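Local coordinates for protein chorismate synthase (Aquifex aeolicus, PDB 1Q1L) that catalyses the last step of the pathway to chorismate, eliminating phosphate from 5-enolpyruvylshikimate-3-phosphate with reduced FMN as cofactor, at residues A[139-142]-A[143-146]; A[259-263]-A[264-268]; A[278-281]-A[282-286]; A[382-385]-A[386-390]; A[392-395]-A[396-399]. All blocks are in the same frame, centred on the assembly; numbering follows the deposited sequence.

Contact 1 (A[139-142]-A[143-146])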
loop_
_atom_site.group_PDB
_atom_site.type_symbol
_atom_site.label_atom_id
_atom_site.label_comp_id
_atom_site.label_asym_id
_atom_site.label_seq_id
_atom_site.Cartn_x
_atom_site.Cartn_y
_atom_site.Cartn_z
ATOM N N ALA A 139 6.521 -24.741 5.502
ATOM C CA ALA A 139 5.371 -24.440 6.342
ATOM C C ALA A 139 5.819 -23.962 7.715
ATOM O O ALA A 139 4.996 -23.689 8.583
ATOM C CB ALA A 139 4.493 -25.674 6.479
ATOM N N ARG A 140 7.130 -23.878 7.906
ATOM C CA ARG A 140 7.697 -23.414 9.166
ATOM C C ARG A 140 7.238 -21.971 9.362
ATOM O O ARG A 140 6.970 -21.542 10.479
ATOM C CB ARG A 140 9.223 -23.451 9.091
ATOM C CG ARG A 140 9.934 -23.920 10.353
ATOM C CD ARG A 140 9.711 -23.030 11.564
ATOM N NE ARG A 140 8.753 -23.623 12.488
ATOM C CZ ARG A 140 8.796 -23.488 13.811
ATOM N NH1 ARG A 140 9.755 -22.777 14.387
ATOM N NH2 ARG A 140 7.871 -24.070 14.562
ATOM N N GLU A 141 7.153 -21.237 8.256
ATOM C CA GLU A 141 6.744 -19.835 8.272
ATOM C C GLU A 141 5.327 -19.641 8.798
ATOM O O GLU A 141 5.020 -18.589 9.360
ATOM C CB GLU A 141 6.858 -19.242 6.860
ATOM C CG GLU A 141 6.788 -17.711 6.774
ATOM C CD GLU A 141 5.367 -17.160 6.785
ATOM O OE1 GLU A 141 4.531 -17.641 5.989
ATOM O OE2 GLU A 141 5.092 -16.233 7.580
ATOM N N THR A 142 4.465 -20.646 8.629
ATOM C CA THR A 142 3.090 -20.519 9.101
ATOM C C THR A 142 3.058 -20.327 10.613
ATOM O O THR A 142 2.094 -19.787 11.152
ATOM C CB THR A 142 2.202 -21.748 8.716
ATOM O OG1 THR A 142 2.677 -22.925 9.377
ATOM C CG2 THR A 142 2.222 -21.974 7.212
ATOM N N ALA A 143 4.110 -20.758 11.302
ATOM C CA ALA A 143 4.165 -20.589 12.754
ATOM C C ALA A 143 4.146 -19.097 13.111
ATOM O O ALA A 143 3.539 -18.691 14.104
ATOM C CB ALA A 143 5.419 -21.243 13.311
ATOM N N ALA A 144 4.815 -18.281 12.302
ATOM C CA ALA A 144 4.835 -16.845 12.552
ATOM C C ALA A 144 3.450 -16.284 12.234
ATOM O O ALA A 144 2.984 -15.352 12.888
ATOM C CB ALA A 144 5.895 -16.166 11.679
ATOM N N ARG A 145 2.797 -16.857 11.225
ATOM C CA ARG A 145 1.461 -16.402 10.848
ATOM C C ARG A 145 0.489 -16.678 11.979
ATOM O O ARG A 145 -0.410 -15.882 12.253
ATOM C CB ARG A 145 0.960 -17.122 9.600
ATOM C CG ARG A 145 1.748 -16.885 8.335
ATOM C CD ARG A 145 0.878 -17.281 7.150
ATOM N NE ARG A 145 1.631 -17.533 5.929
ATOM C CZ ARG A 145 1.061 -17.712 4.743
ATOM N NH1 ARG A 145 -0.264 -17.658 4.631
ATOM N NH2 ARG A 145 1.807 -17.941 3.672
ATOM N N VAL A 146 0.662 -17.821 12.634
ATOM C CA VAL A 146 -0.214 -18.193 13.739
ATOM C C VAL A 146 -0.005 -17.266 14.937
ATOM O O VAL A 146 -0.952 -16.941 15.650
ATOM C CB VAL A 146 0.016 -19.677 14.145
ATOM C CG1 VAL A 146 -0.704 -19.996 15.447
ATOM C CG2 VAL A 146 -0.498 -20.594 13.040
#
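T142 and A143 meet at the turn that leads into helix 142-157, where the chain settles into helical hydrogen bonding. The carbonyl of T142 takes the first clear i to i+4 bond, from V146 N to T142 O at 2.8 Å. One residue earlier, E141 O accepts A144 N at 3.0 Å and, more weakly, R145 N. T142 also reaches back: its hydroxyl, set between the backbone N and the carbonyl carbon (chi1 65°), donates to a carbonyl, T142 OG1 to A139 O at 2.6 Å in the carbonyl plane. A139 O receives T142 N as well, so two donors from one residue hold it. A143 gives its N-H to R140 O at 3.1 Å, from above the carbonyl plane, and its methyl lies over the rim of one face of the R140 guanidinium, which makes a salt bridge with D62.

Helix 37-48 and strand 21-27 pack against A143. The contact is buried, and T142 lies beside R47, predicted to bind NADP(+). E141 makes the salt bridge within the contact. Its carboxylate is shared between T13, through OE2, and R145, whose chain stretches from CG to NE and crosses the glutamate at about a right angle. E141 OE1 uses its syn lone pair for R145 NE at 2.9 Å, nearly straight at 177° and in the guanidinium plane.

Contact 2 (A[259-263]-A[264-268])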
loop_
_atom_site.group_PDB
_atom_site.type_symbol
_atom_site.label_atom_id
_atom_site.label_comp_id
_atom_site.label_asym_id
_atom_site.label_seq_id
_atom_site.Cartn_x
_atom_site.Cartn_y
_atom_site.Cartn_z
ATOM N N ALA A 259 -5.977 -14.609 1.764
ATOM C CA ALA A 259 -5.391 -15.057 3.026
ATOM C C ALA A 259 -5.337 -16.577 3.130
ATOM O O ALA A 259 -4.350 -17.131 3.620
ATOM C CB ALA A 259 -6.174 -14.483 4.203
HETATM N N MSE A 260 -6.396 -17.254 2.683
HETATM C CA MSE A 260 -6.437 -18.717 2.745
HETATM C C MSE A 260 -5.568 -19.381 1.687
HETATM O O MSE A 260 -4.776 -20.272 1.992
HETATM C CB MSE A 260 -7.874 -19.238 2.591
HETATM C CG MSE A 260 -8.799 -18.894 3.732
HETATM SE SE MSE A 260 -8.129 -19.516 5.438
HETATM C CE MSE A 260 -9.634 -18.971 6.505
HETATM N N MSE A 261 -5.724 -18.951 0.440
HETATM C CA MSE A 261 -4.967 -19.524 -0.665
HETATM C C MSE A 261 -3.470 -19.278 -0.519
HETATM O O MSE A 261 -2.658 -19.995 -1.117
HETATM C CB MSE A 261 -5.442 -18.938 -1.995
HETATM C CG MSE A 261 -4.978 -19.710 -3.207
HETATM SE SE MSE A 261 -5.986 -21.368 -3.444
HETATM C CE MSE A 261 -7.505 -20.624 -4.384
ATOM N N SER A 262 -3.100 -18.276 0.273
ATOM C CA SER A 262 -1.688 -17.969 0.465
ATOM C C SER A 262 -1.013 -19.008 1.360
ATOM O O SER A 262 0.209 -19.096 1.402
ATOM C CB SER A 262 -1.507 -16.566 1.071
ATOM O OG SER A 262 -1.884 -16.526 2.437
ATOM N N ILE A 263 -1.808 -19.791 2.079
ATOM C CA ILE A 263 -1.248 -20.822 2.957
ATOM C C ILE A 263 -0.634 -21.928 2.090
ATOM O O ILE A 263 -1.207 -22.333 1.079
ATOM C CB ILE A 263 -2.339 -21.425 3.881
ATOM C CG1 ILE A 263 -2.946 -20.321 4.748
ATOM C CG2 ILE A 263 -1.743 -22.516 4.771
ATOM C CD1 ILE A 263 -4.185 -20.758 5.534
ATOM N N GLN A 264 0.541 -22.404 2.478
ATOM C CA GLN A 264 1.214 -23.448 1.718
ATOM C C GLN A 264 0.315 -24.661 1.498
ATOM O O GLN A 264 -0.411 -25.068 2.400
ATOM C CB GLN A 264 2.487 -23.891 2.441
ATOM C CG GLN A 264 3.112 -25.150 1.851
ATOM C CD GLN A 264 4.357 -25.592 2.598
ATOM O OE1 GLN A 264 4.933 -26.639 2.304
ATOM N NE2 GLN A 264 4.781 -24.789 3.572
ATOM N N ALA A 265 0.375 -25.218 0.290
ATOM C CA ALA A 265 -0.400 -26.399 -0.092
ATOM C C ALA A 265 -1.887 -26.173 -0.352
ATOM O O ALA A 265 -2.579 -27.094 -0.801
ATOM C CB ALA A 265 -0.227 -27.508 0.955
ATOM N N ILE A 266 -2.391 -24.977 -0.071
ATOM C CA ILE A 266 -3.808 -24.699 -0.297
ATOM C C ILE A 266 -4.076 -24.446 -1.776
ATOM O O ILE A 266 -3.492 -23.545 -2.380
ATOM C CB ILE A 266 -4.290 -23.478 0.510
ATOM C CG1 ILE A 266 -4.098 -23.730 2.009
ATOM C CG2 ILE A 266 -5.762 -23.198 0.212
ATOM C CD1 ILE A 266 -4.744 -25.011 2.513
ATOM N N LYS A 267 -4.971 -25.237 -2.360
ATOM C CA LYS A 267 -5.285 -25.094 -3.778
ATOM C C LYS A 267 -6.730 -24.709 -4.064
ATOM O O LYS A 267 -7.099 -24.474 -5.216
ATOM C CB LYS A 267 -4.935 -26.392 -4.509
ATOM C CG LYS A 267 -3.434 -26.592 -4.715
ATOM C CD LYS A 267 -2.933 -25.590 -5.736
ATOM C CE LYS A 267 -1.461 -25.727 -6.015
ATOM N NZ LYS A 267 -1.040 -24.666 -6.964
ATOM N N GLY A 268 -7.555 -24.650 -3.027
ATOM C CA GLY A 268 -8.941 -24.287 -3.248
ATOM C C GLY A 268 -9.569 -23.601 -2.061
ATOM O O GLY A 268 -9.212 -23.867 -0.912
HETATM O O HOH W 1 2.319 -20.643 3.666
#
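I266 and I263 share the same first torsion, chi1 -60° in each, with CG1 beside the backbone N and CG2 anti to it. In I266 this turns CG1 back across the bend onto I263, and I266 CG1 lies 3.5 Å from I263 CB, closer than ordinary carbon packing. The same residue covers the end of the preceding helix: I266 CG1 also meets the carbonyl oxygen of M260 at 3.5 Å, while CG2 sits beside the M261 backbone. M261, a selenomethionine, reaches the strand from the last helical turn. Its chain bends at both chi2 and chi3, which brings SE over the backbone of the following strand, 3.5 Å from I266 O and 4.1 Å from I266 CG2.

Between the isoleucines the main chain folds over tightly. I266 N donates to I263 O at 3.1 Å and 159°, closing a type II beta turn with Q264 and A265 at its corners. A water links Q264 to S262, accepting from Q264 N at 2.8 Å and giving a weak bond to S262 O. S262 OG bonds back to A259 O and also meets R145 of contact 1.

Helix 356-379 and strand 317-323 cover the apolar side. Past the turn, K267 and G268 both face A322 in a classic beta bulge, and G268 pairs with an antiparallel strand of the second subunit, so the sheet continues across the interface. Q264 and A265 are predicted to bind FMN: a type II turn joining helix 252-261 to strand 266-271 thus presents a probable flavin site.

Contact 3 (A[278-281]-A[282-286])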
loop_
_atom_site.group_PDB
_atom_site.type_symbol
_atom_site.label_atom_id
_atom_site.label_comp_id
_atom_site.label_asym_id
_atom_site.label_seq_id
_atom_site.Cartn_x
_atom_site.Cartn_y
_atom_site.Cartn_z
ATOM N N ALA A 278 -22.917 -23.460 -7.200
ATOM C CA ALA A 278 -22.943 -23.189 -8.632
ATOM C C ALA A 278 -23.708 -24.263 -9.396
ATOM O O ALA A 278 -23.983 -24.103 -10.583
ATOM C CB ALA A 278 -21.517 -23.086 -9.171
ATOM N N ARG A 279 -24.049 -25.353 -8.714
ATOM C CA ARG A 279 -24.782 -26.455 -9.333
ATOM C C ARG A 279 -26.248 -26.461 -8.908
ATOM O O ARG A 279 -27.040 -27.257 -9.412
ATOM C CB ARG A 279 -24.159 -27.794 -8.942
ATOM C CG ARG A 279 -22.651 -27.814 -9.015
ATOM C CD ARG A 279 -22.083 -29.161 -8.601
ATOM N NE ARG A 279 -20.665 -29.061 -8.260
ATOM C CZ ARG A 279 -19.735 -28.527 -9.048
ATOM N NH1 ARG A 279 -20.063 -28.036 -10.237
ATOM N NH2 ARG A 279 -18.471 -28.476 -8.647
ATOM N N ARG A 280 -26.604 -25.576 -7.979
ATOM C CA ARG A 280 -27.972 -25.511 -7.480
ATOM C C ARG A 280 -28.788 -24.387 -8.096
ATOM O O ARG A 280 -28.255 -23.523 -8.787
ATOM C CB ARG A 280 -27.975 -25.333 -5.962
ATOM C CG ARG A 280 -27.381 -26.488 -5.172
ATOM C CD ARG A 280 -27.642 -26.255 -3.696
ATOM N NE ARG A 280 -27.135 -27.320 -2.840
ATOM C CZ ARG A 280 -27.367 -27.384 -1.533
ATOM N NH1 ARG A 280 -28.095 -26.447 -0.943
ATOM N NH2 ARG A 280 -26.870 -28.383 -0.817
ATOM N N PHE A 281 -30.091 -24.411 -7.834
ATOM C CA PHE A 281 -30.997 -23.384 -8.331
ATOM C C PHE A 281 -30.942 -22.191 -7.388
ATOM O O PHE A 281 -30.729 -22.350 -6.187
ATOM C CB PHE A 281 -32.432 -23.919 -8.390
ATOM C CG PHE A 281 -32.635 -25.009 -9.404
ATOM C CD1 PHE A 281 -32.439 -24.760 -10.758
ATOM C CD2 PHE A 281 -33.017 -26.287 -9.006
ATOM C CE1 PHE A 281 -32.621 -25.771 -11.708
ATOM C CE2 PHE A 281 -33.203 -27.304 -9.946
ATOM C CZ PHE A 281 -33.003 -27.042 -11.301
ATOM N N GLY A 282 -31.133 -20.998 -7.931
ATOM C CA GLY A 282 -31.100 -19.809 -7.103
ATOM C C GLY A 282 -31.921 -19.947 -5.832
ATOM O O GLY A 282 -31.482 -19.542 -4.756
ATOM N N SER A 283 -33.110 -20.532 -5.952
ATOM C CA SER A 283 -33.996 -20.699 -4.805
ATOM C C SER A 283 -33.453 -21.651 -3.742
ATOM O O SER A 283 -33.789 -21.526 -2.565
ATOM C CB SER A 283 -35.379 -21.178 -5.266
ATOM O OG SER A 283 -35.308 -22.464 -5.856
ATOM N N GLN A 284 -32.622 -22.605 -4.145
ATOM C CA GLN A 284 -32.062 -23.544 -3.181
ATOM C C GLN A 284 -30.721 -23.077 -2.625
ATOM O O GLN A 284 -30.044 -23.811 -1.906
ATOM C CB GLN A 284 -31.931 -24.943 -3.797
ATOM C CG GLN A 284 -31.776 -24.975 -5.305
ATOM C CD GLN A 284 -31.759 -26.393 -5.855
ATOM O OE1 GLN A 284 -32.607 -27.215 -5.507
ATOM N NE2 GLN A 284 -30.797 -26.681 -6.724
ATOM N N VAL A 285 -30.342 -21.848 -2.964
ATOM C CA VAL A 285 -29.096 -21.271 -2.478
ATOM C C VAL A 285 -29.428 -20.046 -1.637
ATOM O O VAL A 285 -28.878 -19.856 -0.554
ATOM C CB VAL A 285 -28.174 -20.844 -3.641
ATOM C CG1 VAL A 285 -26.958 -20.101 -3.098
ATOM C CG2 VAL A 285 -27.723 -22.070 -4.425
ATOM N N HIS A 286 -30.345 -19.231 -2.150
ATOM C CA HIS A 286 -30.784 -18.003 -1.495
ATOM C C HIS A 286 -31.044 -18.155 -0.004
ATOM O O HIS A 286 -31.781 -19.043 0.420
ATOM C CB HIS A 286 -32.057 -17.483 -2.170
ATOM C CG HIS A 286 -32.649 -16.282 -1.500
ATOM N ND1 HIS A 286 -32.007 -15.062 -1.456
ATOM C CD2 HIS A 286 -33.816 -16.118 -0.835
ATOM C CE1 HIS A 286 -32.754 -14.199 -0.788
ATOM N NE2 HIS A 286 -33.857 -14.814 -0.401
#
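F281 O receives the backbone N-H of Q284 at 2.8 Å, the shortest sound polar bond here. It closes a beta turn whose corner residues, G282 and S283, have backbone angles near those of type I. The turn belongs to the long loop between strands 266-271 and 289-292. The donor stands above the carbonyl plane of F281, and the bond is bent, at 135°. One step on, G282 O is gripped twice, by V285 N and by H286 N, so the chain keeps curling in the same sense after the turn.

The side chain of Q284 folds back against F281, meeting the ring obliquely with its amide plane at 45°. The modelled approach of F281 CB to Q284 CG, 3.3 Å, is doubtful, and the amide is probably turned over, so its detailed pairing is doubtful too. R280, just before F281, reaches the backbone of the same glutamine. With CG beside its own backbone N (chi1 -64°) and the chain extended as far as NE, it brings NH1 to the main-chain carbonyl oxygen, Q284 O, at 3.4 Å, a weak bond near the guanidinium plane.

The second subunit borders much of this surface loop: E225 of that chain accepts S283 N and packs on F281, while V285 touches its P325, a predicted FMN residue. Within the loop, V285 CG2 fills the inner side of the bend, 3.6 Å from R280 CB and 3.5 Å from F281 O.

Contact 4 (A[382-385]-A[386-390])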
loop_
_atom_site.group_PDB
_atom_site.type_symbol
_atom_site.label_atom_id
_atom_site.label_comp_id
_atom_site.label_asym_id
_atom_site.label_seq_id
_atom_site.Cartn_x
_atom_site.Cartn_y
_atom_site.Cartn_z
ATOM N N ASP A 382 -7.470 4.009 18.315
ATOM C CA ASP A 382 -6.102 3.766 18.754
ATOM C C ASP A 382 -6.029 3.066 20.116
ATOM O O ASP A 382 -4.970 2.582 20.518
ATOM C CB ASP A 382 -5.321 5.087 18.777
ATOM C CG ASP A 382 -5.121 5.676 17.380
ATOM O OD1 ASP A 382 -4.561 4.974 16.508
ATOM O OD2 ASP A 382 -5.516 6.838 17.150
ATOM N N PHE A 383 -7.151 3.024 20.830
ATOM C CA PHE A 383 -7.208 2.331 22.118
ATOM C C PHE A 383 -8.526 1.570 22.216
ATOM O O PHE A 383 -9.529 1.980 21.639
ATOM C CB PHE A 383 -7.041 3.293 23.306
ATOM C CG PHE A 383 -7.871 4.545 23.217
ATOM C CD1 PHE A 383 -7.511 5.577 22.354
ATOM C CD2 PHE A 383 -8.989 4.708 24.029
ATOM C CE1 PHE A 383 -8.251 6.758 22.307
ATOM C CE2 PHE A 383 -9.737 5.888 23.990
ATOM C CZ PHE A 383 -9.366 6.915 23.127
HETATM N N MSE A 384 -8.506 0.458 22.941
HETATM C CA MSE A 384 -9.669 -0.413 23.076
HETATM C C MSE A 384 -10.978 0.231 23.510
HETATM O O MSE A 384 -12.041 -0.110 22.990
HETATM C CB MSE A 384 -9.332 -1.578 24.003
HETATM C CG MSE A 384 -8.297 -2.535 23.425
HETATM SE SE MSE A 384 -8.748 -3.168 21.637
HETATM C CE MSE A 384 -10.471 -3.964 22.039
ATOM N N GLU A 385 -10.905 1.150 24.464
ATOM C CA GLU A 385 -12.093 1.836 24.952
ATOM C C GLU A 385 -12.791 2.558 23.792
ATOM O O GLU A 385 -14.016 2.547 23.673
ATOM C CB GLU A 385 -11.698 2.853 26.028
ATOM C CG GLU A 385 -11.049 2.267 27.298
ATOM C CD GLU A 385 -9.702 1.560 27.069
ATOM O OE1 GLU A 385 -8.772 2.154 26.469
ATOM O OE2 GLU A 385 -9.575 0.395 27.518
ATOM N N GLU A 386 -11.988 3.181 22.938
ATOM C CA GLU A 386 -12.476 3.940 21.784
ATOM C C GLU A 386 -13.125 3.035 20.724
ATOM O O GLU A 386 -14.220 3.319 20.226
ATOM C CB GLU A 386 -11.292 4.704 21.184
ATOM C CG GLU A 386 -11.594 5.591 20.007
ATOM C CD GLU A 386 -10.395 6.456 19.639
ATOM O OE1 GLU A 386 -9.340 5.903 19.240
ATOM O OE2 GLU A 386 -10.511 7.694 19.763
ATOM N N VAL A 387 -12.443 1.948 20.387
ATOM C CA VAL A 387 -12.936 1.007 19.391
ATOM C C VAL A 387 -14.206 0.299 19.869
ATOM O O VAL A 387 -15.156 0.136 19.107
ATOM C CB VAL A 387 -11.856 -0.047 19.057
ATOM C CG1 VAL A 387 -12.352 -0.978 17.961
ATOM C CG2 VAL A 387 -10.575 0.648 18.618
ATOM N N LYS A 388 -14.222 -0.115 21.131
ATOM C CA LYS A 388 -15.389 -0.800 21.690
ATOM C C LYS A 388 -16.631 0.079 21.679
ATOM O O LYS A 388 -17.737 -0.401 21.445
ATOM C CB LYS A 388 -15.115 -1.251 23.120
ATOM C CG LYS A 388 -14.142 -2.410 23.244
ATOM C CD LYS A 388 -13.923 -2.730 24.712
ATOM C CE LYS A 388 -12.876 -3.805 24.898
ATOM N NZ LYS A 388 -12.640 -4.065 26.344
ATOM N N LYS A 389 -16.449 1.365 21.947
ATOM C CA LYS A 389 -17.568 2.290 21.953
ATOM C C LYS A 389 -18.146 2.429 20.546
ATOM O O LYS A 389 -19.363 2.486 20.368
ATOM C CB LYS A 389 -17.113 3.660 22.472
ATOM C CG LYS A 389 -18.145 4.767 22.306
ATOM C CD LYS A 389 -19.379 4.521 23.155
ATOM C CE LYS A 389 -20.461 5.550 22.858
ATOM N NZ LYS A 389 -19.949 6.949 22.959
ATOM N N ARG A 390 -17.272 2.482 19.545
ATOM C CA ARG A 390 -17.723 2.620 18.164
ATOM C C ARG A 390 -18.400 1.345 17.674
ATOM O O ARG A 390 -19.300 1.390 16.836
ATOM C CB ARG A 390 -16.542 2.976 17.262
ATOM C CG ARG A 390 -15.881 4.289 17.640
ATOM C CD ARG A 390 -14.645 4.528 16.809
ATOM N NE ARG A 390 -13.964 5.762 17.179
ATOM C CZ ARG A 390 -12.852 6.201 16.598
ATOM N NH1 ARG A 390 -12.298 5.501 15.615
ATOM N NH2 ARG A 390 -12.287 7.333 17.006
#
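E386 and F383 make the tight half of this helix N-terminus, F383 holding the N-cap position before helix 384-399. The glutamate lays its CB over the centre of the phenylalanine ring as a CH-pi contact, 3.5 Å from the centroid and 15° off the ring normal. The chain of E386 leaves anti to its own nitrogen (chi1 -178°) and runs out extended over the ring, its carboxylate 33° from the ring plane. This course brings E386 OE1 to D382 N, which donates at 2.8 Å nearly along the C-O bond. The glutamate is the third residue of the helix, as in a capping box, but it grips the nitrogen one place before the N-cap. F383 O accepts V387 N at 3.2 Å in its carbonyl plane and, weakly, E386 N.

Charge gathers at the same end. OE1 of E386 and OD2 of D382 come within 4.5 Å of each other, and both form salt bridges with K378 of the third subunit, which probably eases their repulsion. R390 meets E386 OE2 by charge alone, the oxygen lying well outside the guanidinium plane.

The other flank is looser. E385 is exposed and binds N126 of the fourth subunit through OE1, while E385 OE2 stays 5.5 Å from K388 NZ, too far for a salt bridge. K388 is only partly exposed, and its extended chain slants back toward the start of the helix, beside M384, a selenomethionine bent at chi2 and chi3. The M384 methyl touches the lysine chain, M384 CE to K388 CE at 3.7 Å.

Contact 5 (A[392-395]-A[396-399])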
loop_
_atom_site.group_PDB
_atom_site.type_symbol
_atom_site.label_atom_id
_atom_site.label_comp_id
_atom_site.label_asym_id
_atom_site.label_seq_id
_atom_site.Cartn_x
_atom_site.Cartn_y
_atom_site.Cartn_z
ATOM N N GLU A 392 -20.132 -0.739 19.615
ATOM C CA GLU A 392 -21.434 -0.707 20.272
ATOM C C GLU A 392 -22.424 0.214 19.571
ATOM O O GLU A 392 -23.581 -0.146 19.377
ATOM C CB GLU A 392 -21.256 -0.292 21.729
ATOM C CG GLU A 392 -20.421 -1.283 22.527
ATOM C CD GLU A 392 -19.887 -0.702 23.822
ATOM O OE1 GLU A 392 -19.197 -1.436 24.563
ATOM O OE2 GLU A 392 -20.149 0.490 24.098
ATOM N N ASP A 393 -21.973 1.402 19.190
ATOM C CA ASP A 393 -22.839 2.340 18.494
ATOM C C ASP A 393 -23.217 1.768 17.131
ATOM O O ASP A 393 -24.371 1.843 16.714
ATOM C CB ASP A 393 -22.137 3.692 18.309
ATOM C CG ASP A 393 -22.018 4.479 19.609
ATOM O OD1 ASP A 393 -22.649 4.087 20.620
ATOM O OD2 ASP A 393 -21.300 5.504 19.615
ATOM N N TYR A 394 -22.242 1.183 16.444
ATOM C CA TYR A 394 -22.485 0.607 15.131
ATOM C C TYR A 394 -23.442 -0.582 15.170
ATOM O O TYR A 394 -24.300 -0.725 14.298
ATOM C CB TYR A 394 -21.169 0.185 14.477
ATOM C CG TYR A 394 -21.385 -0.477 13.144
ATOM C CD1 TYR A 394 -21.249 -1.855 12.999
ATOM C CD2 TYR A 394 -21.816 0.264 12.043
ATOM C CE1 TYR A 394 -21.546 -2.484 11.790
ATOM C CE2 TYR A 394 -22.116 -0.351 10.832
ATOM C CZ TYR A 394 -21.982 -1.719 10.712
ATOM O OH TYR A 394 -22.287 -2.324 9.520
ATOM N N VAL A 395 -23.284 -1.444 16.167
ATOM C CA VAL A 395 -24.158 -2.600 16.298
ATOM C C VAL A 395 -25.582 -2.133 16.603
ATOM O O VAL A 395 -26.552 -2.748 16.156
ATOM C CB VAL A 395 -23.665 -3.540 17.411
ATOM C CG1 VAL A 395 -24.734 -4.566 17.736
ATOM C CG2 VAL A 395 -22.390 -4.239 16.956
ATOM N N ASN A 396 -25.693 -1.047 17.363
ATOM C CA ASN A 396 -26.987 -0.466 17.716
ATOM C C ASN A 396 -27.639 0.079 16.458
ATOM O O ASN A 396 -28.851 0.004 16.294
ATOM C CB ASN A 396 -26.807 0.663 18.735
ATOM C CG ASN A 396 -26.590 0.146 20.146
ATOM O OD1 ASN A 396 -26.091 0.865 21.011
ATOM N ND2 ASN A 396 -26.979 -1.101 20.386
ATOM N N HIS A 397 -26.816 0.628 15.572
ATOM C CA HIS A 397 -27.285 1.178 14.310
ATOM C C HIS A 397 -27.772 0.042 13.421
ATOM O O HIS A 397 -28.791 0.165 12.740
ATOM C CB HIS A 397 -26.148 1.939 13.626
ATOM C CG HIS A 397 -26.408 2.256 12.187
ATOM N ND1 HIS A 397 -25.828 1.550 11.153
ATOM C CD2 HIS A 397 -27.185 3.201 11.607
ATOM C CE1 HIS A 397 -26.236 2.047 9.999
ATOM N NE2 HIS A 397 -27.061 3.049 10.247
ATOM N N VAL A 398 -27.045 -1.069 13.429
ATOM C CA VAL A 398 -27.436 -2.214 12.624
ATOM C C VAL A 398 -28.792 -2.744 13.083
ATOM O O VAL A 398 -29.728 -2.832 12.288
ATOM C CB VAL A 398 -26.396 -3.351 12.713
ATOM C CG1 VAL A 398 -26.894 -4.570 11.951
ATOM C CG2 VAL A 398 -25.067 -2.882 12.141
ATOM N N LYS A 399 -28.893 -3.082 14.367
ATOM C CA LYS A 399 -30.125 -3.616 14.945
ATOM C C LYS A 399 -31.382 -2.795 14.675
ATOM O O LYS A 399 -32.465 -3.350 14.481
ATOM C CB LYS A 399 -29.973 -3.781 16.458
ATOM C CG LYS A 399 -29.225 -5.028 16.892
ATOM C CD LYS A 399 -29.105 -5.096 18.412
ATOM C CE LYS A 399 -28.509 -6.422 18.865
ATOM N NZ LYS A 399 -27.202 -6.693 18.213
HETATM O O HOH W 2 -25.706 3.732 20.183
#
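Y394 and V398, one helical turn apart, carry the packing on this last stretch of helix 384-399. From CB, which points away from the following turn, the tyrosine swings CG anti to its backbone N (chi1 177°), and the ring comes round beside V398. One methyl of the valine lies over the ring face toward its rim, a CH-pi contact with V398 CG2 3.8 Å from the centroid. Y394 CD1 stands 4.0 Å from V398 CG2 and CE1 closer, at 3.6 Å, with CZ equally near. CE2 meets both that methyl, at 4.1 Å, and H397 ND1, at 4.2 Å, a buried nitrogen without a polar partner. At the tip, OH is hydrogen-bonded to P240 O.

The backbone alongside keeps its regular bonds, such as V398 N to Y394 O at 2.9 Å. On the outer side a water donates to both D393 OD1 and N396 OD1, joining their side chains across the turn.

Other chains close around the helix: I123 of the second subunit packs on Y394 and V398, and its N126 bonds H397 NE2. The same helix of the third subunit runs by, with E386 against Y394 and K389 in a salt bridge with D393.

Overall arrangement
The five contacts follow one another along the chain without overlap. Contacts 1 and 2 form the core pair, centres 13 Å apart, joined by R145 NH1 to S262 OG at 3.0 Å; they connect helix 142-157 to the turn between helix 252-261 and strand 266-271. Contact 3 lies beyond that strand, 26 Å from contact 2 between centres, and both meet the second subunit. Contacts 4 and 5 share helix 384-399, their centres 14 Å apart and about 30 and 36 Å from that of contact 1. Both border the third subunit, consistent with this terminal helix helping hold the tetramer together, while contacts 1 and 2 lie by the residues predicted to bind FMN and NADP(+).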